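Local coordinates for protein hemolysin (Enterococcus faecalis, PDB 2R2Z) that is of unknown function but forms the transporter-associated domain of a CBS-domain membrane protein, carries bound zinc and may bind flavin adenine dinucleotide, at residues D15-V20 with R86-D91; G47-A52 with P63-G68. One frame throughout, in Å; residues are numbered along the deposited sequence.

Contact 1 of 2, residues D15-V20 with R86-D91; sequences DNEYLV and RVHFYD
Glu17 sends its CG anti to the backbone N (chi1 -164°) and stays extended beyond it, while the chain of Arg86 runs straight at first and then turns at chi3 (-60°); these torsions make carboxylate and guanidinium meet over one face of the sheet. Arg86 NH1 donates to Glu17 OE2 at 2.7 Å, a salt bridge in which the carboxylate oxygen lies close to the guanidinium plane and is met nearly along its C-O direction. The two planes are nonetheless turned 56° apart, and NH1 alone makes the bond. The same oxygen packs against the aliphatic part of the arginine, Glu17 OE2 to Arg86 CD being 3.3 Å. Next along this face, Leu19 lies beside Arg86, its CD2 4.0 Å from Arg86 CB.

Underneath, the strands run antiparallel, and their pairing joins the first hairpin, strands 10-14 and 17-21, to the rest of the sheet. Tyr18 and Val87 form a hydrogen-bonded pair, with Tyr18 N to Val87 O at 2.9 Å and Val87 N to Tyr18 O at 2.8 Å. Toward the hairpin turn that leads into strand 17-21, Phe89 N adds a further bond to Asn16 O at 2.9 Å.

The other face is mainly aromatic and aliphatic. The rings of Tyr18 and Phe89 stand steeply to one another, Tyr18 CD2 reaching the edge of the phenylalanine ring at Phe89 CE2, 3.7 Å away; Val20 CG2 meets Val87 CG2 at the same distance. Phe29 and Phe33 of helix 26-33 pack onto this side.

Glu17 also binds a zinc ion, so its carboxylate is shared between the metal and Arg86. The guanidinium in turn has a second acid through NE, Glu75 on strand 70-78. Two carboxylates from different strands thus flank one arginine, and the positive charges of metal and guanidinium would be expected to favour the ionised form of Glu17.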
loop_
_atom_site.group_PDB
_atom_site.type_symbol
_atom_site.label_atom_id
_atom_site.label_comp_id
_atom_site.label_asym_id
_atom_site.label_seq_id
_atom_site.Cartn_x
_atom_site.Cartn_y
_atom_site.Cartn_z
ATOM N N ASP A 15 -3.042 16.028 -4.446
ATOM C CA ASP A 15 -3.098 15.535 -5.814
ATOM C C ASP A 15 -2.222 14.283 -5.924
ATOM O O ASP A 15 -1.056 14.273 -5.507
ATOM C CB ASP A 15 -2.554 16.561 -6.809
ATOM C CG ASP A 15 -3.475 17.742 -7.018
ATOM O OD1 ASP A 15 -4.417 17.883 -6.258
ATOM O OD2 ASP A 15 -3.245 18.507 -7.983
ATOM N N ASN A 16 -2.792 13.214 -6.469
ATOM C CA ASN A 16 -2.049 11.996 -6.757
ATOM C C ASN A 16 -1.468 11.275 -5.548
ATOM O O ASN A 16 -0.602 10.420 -5.716
ATOM C CB ASN A 16 -0.932 12.264 -7.779
ATOM C CG ASN A 16 -1.429 13.020 -8.966
ATOM O OD1 ASN A 16 -0.885 14.080 -9.317
ATOM N ND2 ASN A 16 -2.517 12.550 -9.534
ATOM N N GLU A 17 -1.990 11.556 -4.358
ATOM C CA GLU A 17 -1.418 10.968 -3.148
ATOM C C GLU A 17 -2.494 10.654 -2.131
ATOM O O GLU A 17 -3.346 11.500 -1.825
ATOM C CB GLU A 17 -0.392 11.918 -2.561
ATOM C CG GLU A 17 0.548 11.294 -1.550
ATOM C CD GLU A 17 1.695 12.219 -1.205
ATOM O OE1 GLU A 17 1.930 13.227 -1.910
ATOM O OE2 GLU A 17 2.380 11.949 -0.219
ATOM N N TYR A 18 -2.419 9.435 -1.593
ATOM C CA TYR A 18 -3.473 8.881 -0.738
ATOM C C TYR A 18 -2.839 8.090 0.392
ATOM O O TYR A 18 -1.697 7.610 0.266
ATOM C CB TYR A 18 -4.391 7.934 -1.551
ATOM C CG TYR A 18 -5.062 8.598 -2.732
ATOM C CD1 TYR A 18 -6.390 9.016 -2.657
ATOM C CD2 TYR A 18 -4.350 8.865 -3.898
ATOM C CE1 TYR A 18 -6.999 9.651 -3.747
ATOM C CE2 TYR A 18 -4.934 9.518 -4.965
ATOM C CZ TYR A 18 -6.253 9.915 -4.876
ATOM O OH TYR A 18 -6.808 10.545 -5.971
ATOM N N LEU A 19 -3.577 7.947 1.489
ATOM C CA LEU A 19 -3.249 7.005 2.556
ATOM C C LEU A 19 -4.264 5.879 2.495
ATOM O O LEU A 19 -5.465 6.118 2.400
ATOM C CB LEU A 19 -3.294 7.691 3.932
ATOM C CG LEU A 19 -2.299 8.840 4.103
ATOM C CD1 LEU A 19 -2.531 9.559 5.436
ATOM C CD2 LEU A 19 -0.851 8.359 4.020
ATOM N N VAL A 20 -3.767 4.655 2.535
ATOM C CA VAL A 20 -4.598 3.462 2.374
ATOM C C VAL A 20 -4.405 2.562 3.585
ATOM O O VAL A 20 -3.267 2.263 3.963
ATOM C CB VAL A 20 -4.213 2.722 1.076
ATOM C CG1 VAL A 20 -4.850 1.308 1.007
ATOM C CG2 VAL A 20 -4.611 3.577 -0.122
ATOM N N ARG A 86 1.212 4.703 2.209
ATOM C CA ARG A 86 1.078 5.891 1.392
ATOM C C ARG A 86 1.183 5.467 -0.063
ATOM O O ARG A 86 2.000 4.616 -0.404
ATOM C CB ARG A 86 2.163 6.900 1.746
ATOM C CG ARG A 86 2.077 8.224 0.970
ATOM C CD ARG A 86 3.304 9.100 1.236
ATOM N NE ARG A 86 3.487 9.465 2.650
ATOM C CZ ARG A 86 3.268 10.670 3.166
ATOM N NH1 ARG A 86 2.792 11.662 2.433
ATOM N NH2 ARG A 86 3.523 10.872 4.440
ATOM N N VAL A 87 0.326 6.029 -0.904
ATOM C CA VAL A 87 0.334 5.715 -2.317
ATOM C C VAL A 87 0.475 6.983 -3.136
ATOM O O VAL A 87 -0.291 7.932 -2.935
ATOM C CB VAL A 87 -0.980 5.027 -2.699
ATOM C CG1 VAL A 87 -0.935 4.558 -4.135
ATOM C CG2 VAL A 87 -1.319 3.892 -1.712
ATOM N N HIS A 88 1.488 7.020 -4.008
ATOM C CA HIS A 88 1.583 8.082 -4.983
ATOM C C HIS A 88 1.386 7.541 -6.384
ATOM O O HIS A 88 1.882 6.470 -6.743
ATOM C CB HIS A 88 2.911 8.809 -4.878
ATOM C CG HIS A 88 2.856 10.197 -5.418
ATOM N ND1 HIS A 88 2.908 10.482 -6.765
ATOM C CD2 HIS A 88 2.712 11.381 -4.788
ATOM C CE1 HIS A 88 2.816 11.785 -6.941
ATOM N NE2 HIS A 88 2.696 12.355 -5.757
ATOM N N PHE A 89 0.629 8.285 -7.181
ATOM C CA PHE A 89 0.395 7.963 -8.584
ATOM C C PHE A 89 1.176 8.896 -9.488
ATOM O O PHE A 89 1.181 10.101 -9.282
ATOM C CB PHE A 89 -1.098 8.068 -8.920
ATOM C CG PHE A 89 -1.936 7.058 -8.214
ATOM C CD1 PHE A 89 -2.150 5.818 -8.784
ATOM C CD2 PHE A 89 -2.507 7.321 -6.981
ATOM C CE1 PHE A 89 -2.907 4.861 -8.141
ATOM C CE2 PHE A 89 -3.270 6.364 -6.328
ATOM C CZ PHE A 89 -3.467 5.129 -6.913
ATOM N N TYR A 90 1.858 8.323 -10.470
ATOM C CA TYR A 90 2.623 9.092 -11.452
ATOM C C TYR A 90 2.031 8.960 -12.851
ATOM O O TYR A 90 1.148 8.137 -13.093
ATOM C CB TYR A 90 4.086 8.662 -11.440
ATOM C CG TYR A 90 4.706 8.796 -10.082
ATOM C CD1 TYR A 90 5.221 10.014 -9.643
ATOM C CD2 TYR A 90 4.745 7.706 -9.214
ATOM C CE1 TYR A 90 5.780 10.137 -8.371
ATOM C CE2 TYR A 90 5.294 7.815 -7.956
ATOM C CZ TYR A 90 5.813 9.024 -7.537
ATOM O OH TYR A 90 6.348 9.118 -6.279
ATOM N N ASP A 91 2.517 9.793 -13.765
ATOM C CA ASP A 91 2.132 9.723 -15.170
ATOM C C ASP A 91 3.205 8.979 -15.951
ATOM O O ASP A 91 4.399 9.177 -15.715
ATOM C CB ASP A 91 1.975 11.132 -15.735
ATOM C CG ASP A 91 1.002 11.966 -14.942
ATOM O OD1 ASP A 91 -0.067 11.431 -14.571
ATOM O OD2 ASP A 91 1.305 13.156 -14.701
#

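Contact 2 of 2, residues G47-A52 with P63-G68; sequences GYLITA and PSFEVG
Ala52 sets its methyl squarely on the ring of Phe65: CB stands 3.6 Å from the ring centroid and only 7° off the normal, a CH-pi contact over the middle of the face. This is the tight part of the interface. Phe65 reaches the helix because its CG is anti to the backbone N (chi1 178°), which carries the ring from the strand toward Ala52. One turn back, Leu49 runs alongside Phe65, pointing back past it, and its CD1 closes on Phe65 CB at 3.5 Å, so the phenylalanine is gripped both at its root and on its ring.

Packing is looser toward the end of the strand. Tyr48 comes in steeply to Phe65, and its hydroxyl OH reaches the edge of that ring, 4.0 Å from Phe65 CE2. Val67 meets the tyrosine head-on, with its CG1 3.8 Å from Tyr48 OH, a van der Waals touch. Beyond it the strand gives way to the exposed Gly68. No hydrogen bond joins the two segments.

This is helix-on-sheet packing at an edge strand of the domain. Helical residues 47-52 run nearly perpendicular to strand 64-67, the two short axes 8.8 Å apart at closest approach. Strand 64-67 is paired with strand 70-78 through Phe65 and Leu72. Tyr48 and Leu49 both rest on Leu72, and Leu49 reaches further, to Leu82 and Leu85 of strand 81-89.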
loop_
_atom_site.group_PDB
_atom_site.type_symbol
_atom_site.label_atom_id
_atom_site.label_comp_id
_atom_site.label_asym_id
_atom_site.label_seq_id
_atom_site.Cartn_x
_atom_site.Cartn_y
_atom_site.Cartn_z
ATOM N N GLY A 47 -0.563 -7.048 3.148
ATOM C CA GLY A 47 0.102 -8.270 2.719
ATOM C C GLY A 47 0.838 -8.033 1.417
ATOM O O GLY A 47 1.950 -8.526 1.225
ATOM N N TYR A 48 0.227 -7.277 0.508
ATOM C CA TYR A 48 0.840 -6.975 -0.779
ATOM C C TYR A 48 2.190 -6.280 -0.586
ATOM O O TYR A 48 3.215 -6.715 -1.128
ATOM C CB TYR A 48 -0.113 -6.100 -1.602
ATOM C CG TYR A 48 0.418 -5.783 -2.983
ATOM C CD1 TYR A 48 0.090 -6.589 -4.078
ATOM C CD2 TYR A 48 1.267 -4.698 -3.186
ATOM C CE1 TYR A 48 0.606 -6.302 -5.339
ATOM C CE2 TYR A 48 1.796 -4.419 -4.437
ATOM C CZ TYR A 48 1.459 -5.213 -5.508
ATOM O OH TYR A 48 1.987 -4.881 -6.729
ATOM N N LEU A 49 2.198 -5.194 0.166
ATOM C CA LEU A 49 3.418 -4.409 0.277
ATOM C C LEU A 49 4.498 -5.146 1.059
ATOM O O LEU A 49 5.660 -5.117 0.671
ATOM C CB LEU A 49 3.145 -3.012 0.837
ATOM C CG LEU A 49 4.380 -2.103 0.938
ATOM C CD1 LEU A 49 5.109 -1.942 -0.413
ATOM C CD2 LEU A 49 4.015 -0.727 1.471
ATOM N N ILE A 50 4.116 -5.796 2.154
ATOM C CA ILE A 50 5.077 -6.572 2.929
ATOM C C ILE A 50 5.746 -7.634 2.048
ATOM O O ILE A 50 6.972 -7.758 2.034
ATOM C CB ILE A 50 4.417 -7.199 4.188
ATOM C CG1 ILE A 50 4.094 -6.120 5.241
ATOM C CG2 ILE A 50 5.285 -8.344 4.766
ATOM C CD1 ILE A 50 5.282 -5.268 5.719
ATOM N N THR A 51 4.935 -8.364 1.282
ATOM C CA THR A 51 5.446 -9.411 0.401
ATOM C C THR A 51 6.375 -8.803 -0.647
ATOM O O THR A 51 7.457 -9.322 -0.887
ATOM C CB THR A 51 4.309 -10.154 -0.296
ATOM O OG1 THR A 51 3.460 -10.744 0.699
ATOM C CG2 THR A 51 4.865 -11.267 -1.206
ATOM N N ALA A 52 5.961 -7.698 -1.264
ATOM C CA ALA A 52 6.757 -7.076 -2.317
ATOM C C ALA A 52 8.087 -6.547 -1.786
ATOM O O ALA A 52 9.114 -6.663 -2.463
ATOM C CB ALA A 52 5.977 -5.977 -2.982
ATOM N N PRO A 63 10.164 2.278 3.868
ATOM C CA PRO A 63 10.598 1.862 2.545
ATOM C C PRO A 63 9.443 1.896 1.557
ATOM O O PRO A 63 8.270 1.899 1.952
ATOM C CB PRO A 63 11.058 0.429 2.773
ATOM C CG PRO A 63 10.192 -0.052 3.881
ATOM C CD PRO A 63 10.087 1.142 4.805
ATOM N N SER A 64 9.792 1.872 0.277
ATOM C CA SER A 64 8.792 1.907 -0.770
ATOM C C SER A 64 9.011 0.822 -1.810
ATOM O O SER A 64 10.104 0.246 -1.949
ATOM C CB SER A 64 8.783 3.270 -1.447
ATOM O OG SER A 64 10.025 3.516 -2.067
ATOM N N PHE A 65 7.938 0.526 -2.530
ATOM C CA PHE A 65 7.929 -0.408 -3.644
ATOM C C PHE A 65 7.216 0.291 -4.790
ATOM O O PHE A 65 6.106 0.810 -4.622
ATOM C CB PHE A 65 7.184 -1.685 -3.264
ATOM C CG PHE A 65 7.095 -2.675 -4.381
ATOM C CD1 PHE A 65 8.229 -3.375 -4.809
ATOM C CD2 PHE A 65 5.884 -2.921 -5.008
ATOM C CE1 PHE A 65 8.157 -4.299 -5.852
ATOM C CE2 PHE A 65 5.795 -3.842 -6.040
ATOM C CZ PHE A 65 6.937 -4.530 -6.461
ATOM N N GLU A 66 7.854 0.289 -5.952
ATOM C CA GLU A 66 7.259 0.895 -7.132
ATOM C C GLU A 66 6.784 -0.197 -8.079
ATOM O O GLU A 66 7.447 -1.229 -8.234
ATOM C CB GLU A 66 8.261 1.832 -7.802
ATOM C CG GLU A 66 8.822 2.858 -6.806
ATOM C CD GLU A 66 9.664 3.944 -7.442
ATOM O OE1 GLU A 66 9.235 4.519 -8.469
ATOM O OE2 GLU A 66 10.754 4.229 -6.895
ATOM N N VAL A 67 5.633 0.027 -8.705
ATOM C CA VAL A 67 5.064 -0.922 -9.648
ATOM C C VAL A 67 4.212 -0.110 -10.620
ATOM O O VAL A 67 3.334 0.634 -10.202
ATOM C CB VAL A 67 4.290 -2.066 -8.914
ATOM C CG1 VAL A 67 3.223 -1.539 -7.950
ATOM C CG2 VAL A 67 3.689 -3.026 -9.923
ATOM N N GLY A 68 4.495 -0.210 -11.917
ATOM C CA GLY A 68 3.773 0.594 -12.898
ATOM C C GLY A 68 3.924 2.064 -12.575
ATOM O O GLY A 68 5.020 2.548 -12.334
#

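How the contacts relate
Both contacts build on the same antiparallel sheet. Contact 1 pairs strand 17-21 with strand 81-89, whereas contact 2 lays helix 45-53 on strand 64-67 at one margin; strand 70-78 lies between the two regions and touches both. Their centres are 14 Å apart, and their nearest atoms about 5 Å, without touching. The segments of contact 2 fall in sequence between those of contact 1. They differ in their distance from zinc: in contact 1 the side chain of Glu17 is about 2 Å from a zinc ion, while in contact 2 the side chain of Leu49 is about 14 Å from a zinc ion and about 11 Å from the side chain of Glu61, another residue seen to bind zinc.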